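Local coordinates for uncharacterized lipoprotein yjhA (Bacillus subtilis, PDB 3CFU), which is of unknown function but is probably anchored to the cell membrane as a lipoprotein, the crystallised part holding its DUF4352 domain, at residues A[12-18]-A[52-58]; A[88-93]-A[105-109]. All coordinates share one frame; numbering follows the deposited sequence.

Contact 1 of 2, residues A[12-18]-A[52-58]; sequences HTNFTVN and EVTMENI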
loop_
_atom_site.group_PDB
_atom_site.type_symbol
_atom_site.label_atom_id
_atom_site.label_comp_id
_atom_site.label_asym_id
_atom_site.label_seq_id
_atom_site.Cartn_x
_atom_site.Cartn_y
_atom_site.Cartn_z
ATOM N N HIS A 12 13.025 -3.056 7.709
ATOM C CA HIS A 12 13.412 -4.465 7.669
ATOM C C HIS A 12 12.771 -5.195 6.498
ATOM O O HIS A 12 12.650 -6.421 6.507
ATOM C CB HIS A 12 13.027 -5.152 8.978
ATOM C CG HIS A 12 13.848 -4.706 10.143
ATOM N ND1 HIS A 12 15.148 -5.124 10.337
ATOM C CD2 HIS A 12 13.577 -3.838 11.146
ATOM C CE1 HIS A 12 15.644 -4.531 11.408
ATOM N NE2 HIS A 12 14.711 -3.745 11.917
ATOM N N THR A 13 12.374 -4.434 5.487
ATOM C CA THR A 13 11.745 -5.003 4.303
ATOM C C THR A 13 12.332 -4.412 3.019
ATOM O O THR A 13 12.980 -3.373 3.060
ATOM C CB THR A 13 10.224 -4.662 4.246
ATOM O OG1 THR A 13 10.062 -3.243 4.093
ATOM C CG2 THR A 13 9.509 -5.101 5.513
ATOM N N ASN A 14 12.136 -5.103 1.892
ATOM C CA ASN A 14 12.515 -4.552 0.585
ATOM C C ASN A 14 11.093 -4.342 0.101
ATOM O O ASN A 14 10.264 -5.239 0.230
ATOM C CB ASN A 14 13.188 -5.548 -0.360
ATOM C CG ASN A 14 14.673 -5.692 -0.115
ATOM O OD1 ASN A 14 15.251 -6.728 -0.437
ATOM N ND2 ASN A 14 15.303 -4.660 0.437
ATOM N N PHE A 15 10.809 -3.184 -0.461
ATOM C CA PHE A 15 9.462 -2.872 -0.894
ATOM C C PHE A 15 9.368 -2.435 -2.341
ATOM O O PHE A 15 10.249 -1.741 -2.851
ATOM C CB PHE A 15 8.910 -1.750 -0.013
ATOM C CG PHE A 15 7.562 -1.269 -0.426
ATOM C CD1 PHE A 15 6.428 -1.987 -0.089
ATOM C CD2 PHE A 15 7.427 -0.114 -1.183
ATOM C CE1 PHE A 15 5.183 -1.569 -0.492
ATOM C CE2 PHE A 15 6.186 0.316 -1.593
ATOM C CZ PHE A 15 5.055 -0.419 -1.249
ATOM N N THR A 16 8.282 -2.803 -3.002
ATOM C CA THR A 16 8.139 -2.405 -4.384
ATOM C C THR A 16 6.700 -2.222 -4.832
ATOM O O THR A 16 5.802 -2.943 -4.397
ATOM C CB THR A 16 8.848 -3.431 -5.337
ATOM O OG1 THR A 16 8.421 -3.218 -6.690
ATOM C CG2 THR A 16 8.532 -4.839 -4.938
ATOM N N VAL A 17 6.491 -1.214 -5.674
ATOM C CA VAL A 17 5.179 -0.967 -6.247
ATOM C C VAL A 17 5.314 -1.604 -7.634
ATOM O O VAL A 17 6.100 -1.141 -8.464
ATOM C CB VAL A 17 4.869 0.542 -6.397
ATOM C CG1 VAL A 17 3.475 0.713 -6.989
ATOM C CG2 VAL A 17 4.950 1.239 -5.046
ATOM N N ASN A 18 4.566 -2.678 -7.873
ATOM C CA ASN A 18 4.630 -3.397 -9.146
ATOM C C ASN A 18 3.970 -2.654 -10.300
ATOM O O ASN A 18 4.661 -2.097 -11.153
ATOM C CB ASN A 18 4.004 -4.780 -8.980
ATOM C CG ASN A 18 4.734 -5.625 -7.952
ATOM O OD1 ASN A 18 4.138 -6.482 -7.292
ATOM N ND2 ASN A 18 6.034 -5.395 -7.818
ATOM N N GLU A 52 -0.503 -2.673 -7.078
ATOM C CA GLU A 52 -0.025 -3.960 -6.598
ATOM C C GLU A 52 1.354 -3.681 -6.025
ATOM O O GLU A 52 2.185 -3.040 -6.677
ATOM C CB GLU A 52 0.083 -4.984 -7.733
ATOM C CG GLU A 52 0.538 -6.347 -7.251
ATOM C CD GLU A 52 0.745 -7.337 -8.377
ATOM O OE1 GLU A 52 1.706 -7.166 -9.158
ATOM O OE2 GLU A 52 -0.061 -8.288 -8.484
ATOM N N VAL A 53 1.585 -4.148 -4.800
ATOM C CA VAL A 53 2.864 -3.943 -4.124
ATOM C C VAL A 53 3.392 -5.264 -3.557
ATOM O O VAL A 53 2.648 -6.239 -3.421
ATOM C CB VAL A 53 2.731 -2.895 -2.962
ATOM C CG1 VAL A 53 2.194 -1.574 -3.496
ATOM C CG2 VAL A 53 1.806 -3.414 -1.876
ATOM N N THR A 54 4.683 -5.289 -3.235
ATOM C CA THR A 54 5.316 -6.474 -2.681
ATOM C C THR A 54 6.186 -6.085 -1.500
ATOM O O THR A 54 6.904 -5.091 -1.555
ATOM C CB THR A 54 6.226 -7.183 -3.716
ATOM O OG1 THR A 54 5.417 -7.775 -4.738
ATOM C CG2 THR A 54 7.069 -8.276 -3.040
HETATM N N MSE A 55 6.104 -6.880 -0.437
HETATM C CA MSE A 55 6.893 -6.679 0.769
HETATM C C MSE A 55 7.763 -7.906 0.996
HETATM O O MSE A 55 7.271 -9.036 0.999
HETATM C CB MSE A 55 6.003 -6.494 2.005
HETATM C CG MSE A 55 5.351 -5.136 2.112
HETATM SE SE MSE A 55 4.175 -4.931 3.645
HETATM C CE MSE A 55 5.454 -5.075 5.088
ATOM N N GLU A 56 9.056 -7.684 1.190
ATOM C CA GLU A 56 9.963 -8.783 1.449
ATOM C C GLU A 56 10.637 -8.585 2.793
ATOM O O GLU A 56 11.334 -7.586 3.018
ATOM C CB GLU A 56 11.030 -8.879 0.357
ATOM C CG GLU A 56 12.164 -9.855 0.660
ATOM C CD GLU A 56 13.172 -9.931 -0.487
ATOM O OE1 GLU A 56 12.862 -9.393 -1.574
ATOM O OE2 GLU A 56 14.262 -10.525 -0.310
ATOM N N ASN A 57 10.424 -9.538 3.693
ATOM C CA ASN A 57 11.031 -9.466 5.009
ATOM C C ASN A 57 12.480 -9.930 4.904
ATOM O O ASN A 57 12.747 -11.066 4.518
ATOM C CB ASN A 57 10.259 -10.343 6.000
ATOM C CG ASN A 57 10.754 -10.178 7.410
ATOM O OD1 ASN A 57 10.196 -10.737 8.356
ATOM N ND2 ASN A 57 11.825 -9.407 7.561
ATOM N N ILE A 58 13.403 -9.030 5.238
ATOM C CA ILE A 58 14.841 -9.295 5.193
ATOM C C ILE A 58 15.438 -9.169 6.588
ATOM O O ILE A 58 16.647 -9.032 6.758
ATOM C CB ILE A 58 15.573 -8.314 4.236
ATOM C CG1 ILE A 58 15.253 -6.869 4.619
ATOM C CG2 ILE A 58 15.155 -8.577 2.783
ATOM C CD1 ILE A 58 16.046 -5.861 3.817
#
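CG of Phe15 lies anti to the backbone N (chi1 176°), which swings the ring across to the neighbouring strand, where CE1 comes within 3.7 Å of Val53 CB. Met55 CG meets the same ring differently, in the ring plane at its edge, 4.0 Å from Phe15 CD1. A bend at chi3 then brings the selenomethionine methyl CE of Met55 to 4.1 Å from Thr13 CG2. Phe15 and Met55 form a non-hydrogen-bonded pair of an antiparallel ladder whose strand axes run at 160°. On one flank Thr54 N donates to Thr16 O at 2.8 Å, on the other Asn14 N donates to Glu56 O. Thr16 and Thr54 project from the other face side by side, with Thr16 CG2 packed 3.5 Å from Thr54 CB; Thr54 OG1 finds its stronger partner in the hydroxyl of Thr105. At the strand end, Ile58 crosses Asn14 at about a right angle, with CD1 of Ile58 3.7 Å from Asn14 ND2. An alanine in place of Phe15 would remove the ring, and Val53 CB and Met55 CG would probably lose their packing partner and Tyr124 its stack. Tyr124 stacks on the Phe15 ring, and Leu122 of strand 121-124 packs on Val17 and Val53, while Ile63 and Tyr65 of strand 63-66 reach Thr13 and Met55. Within the sheet, strand 7-10 flanks 13-23 and strand 103-112 flanks 47-57, so this ladder is the central pairing of four strands.

Contact 2 of 2, residues A[88-93]-A[105-109]; sequences EKGRIL and TGVLS
Val107 N donates to Arg91 O at 2.8 Å, the shorter of two backbone bonds that join a loop to strand 103-112. The donor stands 36° out of the carbonyl plane of Arg91, so the bond does not follow a lone pair. The second bond is straighter: Leu93 N reaches Val107 O at 3.0 Å with an N-H...O angle of 169°, and here the donor is in plane and on a lone pair. Together the two make a single beta bridge, pairing Ile92 with Val107, by which the loop docks on the strand that forms one outer edge of the four-stranded antiparallel sheet. The loop turns back on itself first, Glu88 O accepting Arg91 N at 3.0 Å and, weakly, Ile92 N. Val107 is the apolar centre of the contact. With CG1 beside the backbone N (chi1 -63°), its CG2 falls between N and the carbonyl carbon and packs against the Arg91 carbonyl and against Ile92 CD1, 3.8 Å away, with Glu88 CB also nearby. Its CG1 takes one face of the Arg91 guanidinium, offset toward the rim and closest to NH2. That same NH2 makes a salt bridge to Glu52 OE2 on strand 47-57, giving the group both an apolar and an ionic constraint. At Gly106 a CB would come tightly against Arg91 O and Leu93 CB, so a side chain would probably not fit here without the backbones moving apart. Beyond it, near Phe70, Leu93 and Leu108 lie side by side and point the same way, their CD1 atoms meeting at 3.6 Å.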
loop_
_atom_site.group_PDB
_atom_site.type_symbol
_atom_site.label_atom_id
_atom_site.label_comp_id
_atom_site.label_asym_id
_atom_site.label_seq_id
_atom_site.Cartn_x
_atom_site.Cartn_y
_atom_site.Cartn_z
ATOM N N GLU A 88 -10.570 -7.960 -7.247
ATOM C CA GLU A 88 -9.250 -8.415 -6.821
ATOM C C GLU A 88 -9.381 -9.282 -5.562
ATOM O O GLU A 88 -8.642 -9.105 -4.591
ATOM C CB GLU A 88 -8.333 -7.218 -6.541
ATOM C CG GLU A 88 -8.541 -6.023 -7.462
ATOM C CD GLU A 88 -9.787 -5.238 -7.104
ATOM O OE1 GLU A 88 -9.879 -4.767 -5.951
ATOM O OE2 GLU A 88 -10.673 -5.091 -7.971
ATOM N N LYS A 89 -10.334 -10.213 -5.586
ATOM C CA LYS A 89 -10.571 -11.119 -4.464
ATOM C C LYS A 89 -9.343 -12.009 -4.274
ATOM O O LYS A 89 -8.859 -12.627 -5.226
ATOM C CB LYS A 89 -11.815 -11.967 -4.729
ATOM N N GLY A 90 -8.845 -12.061 -3.040
ATOM C CA GLY A 90 -7.666 -12.854 -2.735
ATOM C C GLY A 90 -6.384 -12.046 -2.884
ATOM O O GLY A 90 -5.316 -12.477 -2.447
ATOM N N ARG A 91 -6.485 -10.868 -3.494
ATOM C CA ARG A 91 -5.317 -10.014 -3.709
ATOM C C ARG A 91 -5.303 -8.788 -2.796
ATOM O O ARG A 91 -4.253 -8.183 -2.574
ATOM C CB ARG A 91 -5.263 -9.546 -5.170
ATOM C CG ARG A 91 -5.173 -10.664 -6.207
ATOM C CD ARG A 91 -5.341 -10.108 -7.622
ATOM N NE ARG A 91 -4.200 -9.295 -8.036
ATOM C CZ ARG A 91 -4.281 -8.221 -8.820
ATOM N NH1 ARG A 91 -5.456 -7.812 -9.279
ATOM N NH2 ARG A 91 -3.181 -7.556 -9.148
ATOM N N ILE A 92 -6.473 -8.424 -2.279
ATOM C CA ILE A 92 -6.606 -7.269 -1.398
ATOM C C ILE A 92 -5.642 -7.361 -0.216
ATOM O O ILE A 92 -5.722 -8.295 0.583
ATOM C CB ILE A 92 -8.045 -7.159 -0.845
ATOM C CG1 ILE A 92 -9.055 -7.119 -1.999
ATOM C CG2 ILE A 92 -8.172 -5.914 0.016
ATOM C CD1 ILE A 92 -8.878 -5.947 -2.956
ATOM N N LEU A 93 -4.733 -6.393 -0.109
ATOM C CA LEU A 93 -3.758 -6.374 0.980
ATOM C C LEU A 93 -4.438 -5.961 2.284
ATOM O O LEU A 93 -4.919 -4.836 2.411
ATOM C CB LEU A 93 -2.622 -5.396 0.653
ATOM C CG LEU A 93 -1.410 -5.347 1.590
ATOM C CD1 LEU A 93 -0.329 -4.486 0.957
ATOM C CD2 LEU A 93 -1.804 -4.789 2.945
ATOM N N THR A 105 2.577 -10.367 -1.794
ATOM C CA THR A 105 2.162 -9.427 -2.827
ATOM C C THR A 105 0.660 -9.217 -2.713
ATOM O O THR A 105 -0.096 -10.170 -2.517
ATOM C CB THR A 105 2.538 -9.944 -4.248
ATOM O OG1 THR A 105 3.941 -10.249 -4.294
ATOM C CG2 THR A 105 2.246 -8.882 -5.301
ATOM N N GLY A 106 0.240 -7.958 -2.817
ATOM C CA GLY A 106 -1.167 -7.624 -2.691
ATOM C C GLY A 106 -1.518 -6.291 -3.319
ATOM O O GLY A 106 -0.651 -5.587 -3.841
ATOM N N VAL A 107 -2.790 -5.920 -3.253
ATOM C CA VAL A 107 -3.217 -4.680 -3.872
ATOM C C VAL A 107 -3.857 -3.653 -2.939
ATOM O O VAL A 107 -4.451 -4.004 -1.919
ATOM C CB VAL A 107 -4.196 -4.992 -5.058
ATOM C CG1 VAL A 107 -3.463 -5.811 -6.138
ATOM C CG2 VAL A 107 -5.412 -5.778 -4.558
ATOM N N LEU A 108 -3.689 -2.380 -3.298
ATOM C CA LEU A 108 -4.256 -1.237 -2.580
ATOM C C LEU A 108 -5.152 -0.587 -3.627
ATOM O O LEU A 108 -4.838 -0.639 -4.814
ATOM C CB LEU A 108 -3.167 -0.236 -2.164
ATOM C CG LEU A 108 -2.338 -0.408 -0.889
ATOM C CD1 LEU A 108 -2.306 -1.856 -0.465
ATOM C CD2 LEU A 108 -0.927 0.118 -1.141
ATOM N N SER A 109 -6.254 0.029 -3.210
ATOM C CA SER A 109 -7.154 0.652 -4.173
ATOM C C SER A 109 -7.693 2.002 -3.712
ATOM O O SER A 109 -7.971 2.206 -2.527
ATOM C CB SER A 109 -8.316 -0.297 -4.482
ATOM O OG SER A 109 -8.830 -0.068 -5.784
#

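How the contacts relate
Contact 1 closes before contact 2 opens along the chain, and their centres lie 14 Å apart within the one DUF4352 domain. Both belong to the same antiparallel beta-sheet: strand 47-57 of contact 1 is the immediate neighbour of strand 103-112 of contact 2. Their direct joins include a probable hydrogen bond from Val53 N to Gly106 O (2.8 Å) and the packing of Glu52 CG on Thr105 CG2 (3.6 Å). Going across, the order is therefore strand 13-23, strand 47-57, strand 103-112 and finally the 88-93 loop. A continuous backbone network thus ties the interior pairing to the bordering loop, an arrangement consistent with the beta-sandwich fold of the MPT63 clan.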